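Long-range contact in putative aminomethyltransferase (Leptospirillum rubarum, PDB 3TTG), which probably acts as a folate-binding aminomethyltransferase related to the T-protein of the glycine cleavage system: residues A[134-145]-A[186-197]. Sequence-based numbering, arbitrary orientation.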
loop_
_atom_site.group_PDB
_atom_site.type_symbol
_atom_site.label_atom_id
_atom_site.label_comp_id
_atom_site.label_asym_id
_atom_site.label_seq_id
_atom_site.Cartn_x
_atom_site.Cartn_y
_atom_site.Cartn_z
ATOM N N HIS A 134 19.967 -6.178 6.393
ATOM C CA HIS A 134 19.998 -6.613 7.805
ATOM C C HIS A 134 18.692 -7.288 8.240
ATOM O O HIS A 134 18.681 -7.912 9.298
ATOM C CB HIS A 134 20.252 -5.394 8.743
ATOM C CG HIS A 134 21.560 -4.713 8.480
ATOM N ND1 HIS A 134 22.126 -3.858 9.414
ATOM C CD2 HIS A 134 22.451 -4.904 7.476
ATOM C CE1 HIS A 134 23.299 -3.497 8.905
ATOM N NE2 HIS A 134 23.535 -4.108 7.743
ATOM N N PHE A 135 17.598 -7.154 7.464
ATOM C CA PHE A 135 16.283 -7.647 7.885
ATOM C C PHE A 135 15.558 -8.475 6.847
ATOM O O PHE A 135 15.680 -8.190 5.662
ATOM C CB PHE A 135 15.395 -6.438 8.187
ATOM C CG PHE A 135 16.025 -5.460 9.156
ATOM C CD1 PHE A 135 16.172 -5.785 10.505
ATOM C CD2 PHE A 135 16.495 -4.227 8.720
ATOM C CE1 PHE A 135 16.786 -4.904 11.383
ATOM C CE2 PHE A 135 17.146 -3.357 9.601
ATOM C CZ PHE A 135 17.306 -3.703 10.912
ATOM N N ARG A 136 14.782 -9.459 7.301
ATOM C CA ARG A 136 13.814 -10.235 6.501
ATOM C C ARG A 136 12.396 -9.690 6.859
ATOM O O ARG A 136 12.092 -9.542 8.045
ATOM C CB ARG A 136 13.934 -11.734 6.818
ATOM C CG ARG A 136 15.189 -12.462 6.261
ATOM C CD ARG A 136 15.226 -12.554 4.733
ATOM N NE ARG A 136 13.940 -13.016 4.206
ATOM C CZ ARG A 136 13.575 -14.279 4.015
ATOM N NH1 ARG A 136 14.430 -15.275 4.243
ATOM N NH2 ARG A 136 12.370 -14.557 3.548
ATOM N N GLU A 137 11.528 -9.431 5.869
ATOM C CA GLU A 137 10.167 -8.963 6.119
ATOM C C GLU A 137 9.176 -10.162 6.224
ATOM O O GLU A 137 9.286 -11.155 5.497
ATOM C CB GLU A 137 9.718 -7.967 5.052
ATOM C CG GLU A 137 8.456 -7.201 5.430
ATOM C CD GLU A 137 7.942 -6.167 4.433
ATOM O OE1 GLU A 137 8.528 -6.025 3.337
ATOM O OE2 GLU A 137 6.861 -5.595 4.694
ATOM N N ILE A 138 8.314 -10.121 7.224
ATOM C CA ILE A 138 7.208 -11.084 7.396
ATOM C C ILE A 138 6.002 -10.228 7.524
ATOM O O ILE A 138 6.018 -9.303 8.342
ATOM C CB ILE A 138 7.336 -12.025 8.624
ATOM C CG1 ILE A 138 8.698 -12.703 8.712
ATOM C CG2 ILE A 138 6.172 -13.024 8.665
ATOM C CD1 ILE A 138 8.944 -13.565 10.000
ATOM N N ARG A 139 4.936 -10.539 6.795
ATOM C CA ARG A 139 3.712 -9.745 6.891
ATOM C C ARG A 139 2.573 -10.508 7.506
ATOM O O ARG A 139 2.354 -11.707 7.214
ATOM C CB ARG A 139 3.279 -9.247 5.538
ATOM C CG ARG A 139 4.300 -8.324 4.970
ATOM C CD ARG A 139 3.846 -7.664 3.731
ATOM N NE ARG A 139 4.983 -6.972 3.107
ATOM C CZ ARG A 139 5.122 -6.727 1.801
ATOM N NH1 ARG A 139 4.148 -7.017 0.959
ATOM N NH2 ARG A 139 6.241 -6.175 1.334
ATOM N N LEU A 140 1.767 -9.760 8.309
ATOM C CA LEU A 140 0.581 -10.289 8.949
ATOM C C LEU A 140 -0.615 -9.490 8.485
ATOM O O LEU A 140 -0.498 -8.271 8.390
ATOM C CB LEU A 140 0.693 -10.194 10.478
ATOM C CG LEU A 140 1.652 -11.159 11.193
ATOM C CD1 LEU A 140 1.789 -10.723 12.669
ATOM C CD2 LEU A 140 1.181 -12.576 11.078
ATOM N N VAL A 141 -1.759 -10.156 8.185
ATOM C CA VAL A 141 -2.991 -9.452 7.842
ATOM C C VAL A 141 -4.164 -10.066 8.600
ATOM O O VAL A 141 -4.141 -11.253 8.874
ATOM C CB VAL A 141 -3.291 -9.427 6.320
ATOM C CG1 VAL A 141 -2.194 -8.714 5.534
ATOM C CG2 VAL A 141 -3.512 -10.829 5.759
ATOM N N GLY A 142 -5.207 -9.275 8.862
ATOM C CA GLY A 142 -6.432 -9.795 9.441
ATOM C C GLY A 142 -6.694 -9.470 10.884
ATOM O O GLY A 142 -5.821 -8.938 11.578
ATOM N N PRO A 143 -7.934 -9.798 11.324
ATOM C CA PRO A 143 -8.409 -9.344 12.642
ATOM C C PRO A 143 -7.619 -9.806 13.860
ATOM O O PRO A 143 -7.667 -9.117 14.883
ATOM C CB PRO A 143 -9.856 -9.874 12.711
ATOM C CG PRO A 143 -10.013 -10.805 11.611
ATOM C CD PRO A 143 -9.028 -10.426 10.558
ATOM N N GLU A 144 -6.908 -10.942 13.766
ATOM C CA GLU A 144 -6.120 -11.465 14.885
ATOM C C GLU A 144 -4.631 -11.079 14.799
ATOM O O GLU A 144 -3.837 -11.601 15.567
ATOM C CB GLU A 144 -6.291 -12.993 14.951
ATOM C CG GLU A 144 -7.717 -13.394 15.316
ATOM C CD GLU A 144 -8.015 -14.882 15.302
ATOM O OE1 GLU A 144 -7.057 -15.690 15.269
ATOM O OE2 GLU A 144 -9.217 -15.241 15.309
ATOM N N THR A 145 -4.240 -10.160 13.898
ATOM C CA THR A 145 -2.860 -9.727 13.758
ATOM C C THR A 145 -2.235 -9.293 15.085
ATOM O O THR A 145 -1.095 -9.669 15.342
ATOM C CB THR A 145 -2.775 -8.535 12.750
ATOM O OG1 THR A 145 -3.074 -9.071 11.481
ATOM C CG2 THR A 145 -1.394 -7.840 12.714
ATOM N N LEU A 186 -6.536 -4.842 9.808
ATOM C CA LEU A 186 -5.180 -4.807 10.315
ATOM C C LEU A 186 -4.129 -5.346 9.327
ATOM O O LEU A 186 -4.327 -6.376 8.661
ATOM C CB LEU A 186 -5.071 -5.596 11.632
ATOM C CG LEU A 186 -5.745 -4.914 12.798
ATOM C CD1 LEU A 186 -6.127 -5.951 13.868
ATOM C CD2 LEU A 186 -4.862 -3.806 13.376
ATOM N N GLN A 187 -2.998 -4.663 9.304
ATOM C CA GLN A 187 -1.781 -5.061 8.522
ATOM C C GLN A 187 -0.548 -4.748 9.304
ATOM O O GLN A 187 -0.405 -3.616 9.755
ATOM C CB GLN A 187 -1.676 -4.357 7.195
ATOM C CG GLN A 187 -2.803 -4.583 6.241
ATOM C CD GLN A 187 -2.623 -3.738 5.015
ATOM O OE1 GLN A 187 -3.097 -2.582 4.942
ATOM N NE2 GLN A 187 -1.968 -4.288 4.017
ATOM N N ALA A 188 0.289 -5.739 9.567
ATOM C CA ALA A 188 1.536 -5.508 10.249
ATOM C C ALA A 188 2.694 -6.062 9.441
ATOM O O ALA A 188 2.592 -7.148 8.854
ATOM C CB ALA A 188 1.521 -6.148 11.616
ATOM N N ASP A 189 3.782 -5.287 9.375
ATOM C CA ASP A 189 5.013 -5.680 8.696
ATOM C C ASP A 189 6.119 -5.802 9.709
ATOM O O ASP A 189 6.498 -4.826 10.363
ATOM C CB ASP A 189 5.416 -4.704 7.642
ATOM C CG ASP A 189 4.299 -4.368 6.660
ATOM O OD1 ASP A 189 3.488 -5.290 6.316
ATOM O OD2 ASP A 189 4.184 -3.195 6.301
ATOM N N LEU A 190 6.674 -6.970 9.789
ATOM C CA LEU A 190 7.728 -7.263 10.737
ATOM C C LEU A 190 9.061 -7.313 10.005
ATOM O O LEU A 190 9.198 -8.130 9.114
ATOM C CB LEU A 190 7.470 -8.618 11.415
ATOM C CG LEU A 190 6.295 -8.783 12.362
ATOM C CD1 LEU A 190 4.961 -8.556 11.672
ATOM C CD2 LEU A 190 6.263 -10.203 12.933
ATOM N N PHE A 191 10.040 -6.489 10.397
ATOM C CA PHE A 191 11.409 -6.518 9.833
ATOM C C PHE A 191 12.293 -7.150 10.855
ATOM O O PHE A 191 12.630 -6.514 11.855
ATOM C CB PHE A 191 11.841 -5.097 9.487
ATOM C CG PHE A 191 11.086 -4.593 8.284
ATOM C CD1 PHE A 191 11.631 -4.681 7.012
ATOM C CD2 PHE A 191 9.867 -3.978 8.428
ATOM C CE1 PHE A 191 10.931 -4.195 5.902
ATOM C CE2 PHE A 191 9.141 -3.567 7.314
ATOM C CZ PHE A 191 9.712 -3.628 6.068
ATOM N N ILE A 192 12.579 -8.453 10.660
ATOM C CA ILE A 192 13.273 -9.309 11.613
ATOM C C ILE A 192 14.759 -9.391 11.291
ATOM O O ILE A 192 15.083 -9.669 10.141
ATOM C CB ILE A 192 12.609 -10.716 11.559
ATOM C CG1 ILE A 192 11.075 -10.586 11.837
ATOM C CG2 ILE A 192 13.272 -11.665 12.555
ATOM C CD1 ILE A 192 10.696 -9.930 13.248
ATOM N N PRO A 193 15.673 -9.215 12.278
ATOM C CA PRO A 193 17.093 -9.360 11.982
ATOM C C PRO A 193 17.380 -10.718 11.344
ATOM O O PRO A 193 16.837 -11.739 11.775
ATOM C CB PRO A 193 17.740 -9.264 13.366
ATOM C CG PRO A 193 16.822 -8.384 14.128
ATOM C CD PRO A 193 15.476 -8.903 13.715
ATOM N N ILE A 194 18.211 -10.735 10.332
ATOM C CA ILE A 194 18.548 -11.976 9.604
ATOM C C ILE A 194 18.808 -13.182 10.537
ATOM O O ILE A 194 18.280 -14.279 10.300
ATOM C CB ILE A 194 19.800 -11.776 8.712
ATOM C CG1 ILE A 194 19.641 -10.709 7.627
ATOM C CG2 ILE A 194 20.158 -13.098 8.048
ATOM C CD1 ILE A 194 18.436 -10.768 6.867
ATOM N N ASP A 195 19.651 -12.994 11.565
ATOM C CA ASP A 195 20.018 -14.104 12.443
ATOM C C ASP A 195 18.842 -14.631 13.280
ATOM O O ASP A 195 18.956 -15.730 13.825
ATOM C CB ASP A 195 21.209 -13.732 13.354
ATOM C CG ASP A 195 20.905 -12.802 14.517
ATOM O OD1 ASP A 195 21.445 -13.028 15.602
ATOM O OD2 ASP A 195 20.128 -11.846 14.330
ATOM N N GLN A 196 17.720 -13.894 13.374
ATOM C CA GLN A 196 16.537 -14.330 14.148
ATOM C C GLN A 196 15.388 -14.838 13.271
ATOM O O GLN A 196 14.356 -15.289 13.800
ATOM C CB GLN A 196 16.027 -13.144 14.966
ATOM C CG GLN A 196 17.030 -12.779 16.059
ATOM C CD GLN A 196 16.676 -11.453 16.664
ATOM O OE1 GLN A 196 15.502 -11.146 16.832
ATOM N NE2 GLN A 196 17.669 -10.629 16.972
ATOM N N PHE A 197 15.564 -14.757 11.937
ATOM C CA PHE A 197 14.545 -15.089 10.966
ATOM C C PHE A 197 14.010 -16.516 11.085
ATOM O O PHE A 197 12.800 -16.645 11.168
ATOM C CB PHE A 197 15.048 -14.857 9.540
ATOM C CG PHE A 197 13.990 -15.207 8.523
ATOM C CD1 PHE A 197 12.890 -14.398 8.349
ATOM C CD2 PHE A 197 14.044 -16.408 7.824
ATOM C CE1 PHE A 197 11.929 -14.698 7.383
ATOM C CE2 PHE A 197 13.066 -16.729 6.898
ATOM C CZ PHE A 197 11.999 -15.872 6.694
HETATM O O HOH W 1 6.106 -3.173 4.241
HETATM O O HOH W 2 0.875 -6.716 6.387
#
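R136 and F197 meet where strand 135-141 faces the start of helix 197-211. The guanidinium lies over one face of the F197 ring, a cation-pi stack with R136 CZ 3.9 Å from the ring centroid and the planes 29° apart. Bends at chi2 (-67°) and chi3 (-47°) fold the guanidinium back over the ring; R136 CG makes a separate CH-pi contact with the same face. I194 CD1 comes up against R136 CG from across the chain, 3.7 Å away.

Beneath these side chains the two strands run antiparallel. R136-I192, I138-L190 and L140-A188 are the hydrogen-bonded pairs, alternating with non-hydrogen-bonded ones; G142 N to L186 O and I194 N to H134 O extend the pairing at either end.

On the face with E137, R139 and D189, the E137 chain is extended, and its CG rests over the F191 ring, 4.0 Å from the centroid. R139 grips the E137 carboxylate side-on: NE reaches OE2 at 2.8 Å and NH2 reaches OE1 at 3.0 Å, both from above the carboxylate plane. D189 is held mainly by H174 NE2, hydrogen-bonded to its OD2; D189 OD1 adds a long salt bridge to R139 NE. The two acids lie side by side, E137 OE2 and D189 OD1 3.8 Å apart; the arginine probably eases their repulsion, and a water donates to E137 OE2 and weakly to D189 OD2. E137 OE1 is also hydrogen-bonded to R45 N, and R139 NH1 to Y221 OH.

On the other face, with R136 at its end, I138, L140, A188, L190 and I192 form an apolar layer: I138 CD1 meets I192 CG1, I138 CG1 touches F197 CE1, and T145 CG2 packs against A188 CB at 3.5 Å. Helices 145-152 and 197-211 cover this layer, while strands 37-39 and 170-173 flank the pair within the mixed sheet of the folate-binding domain.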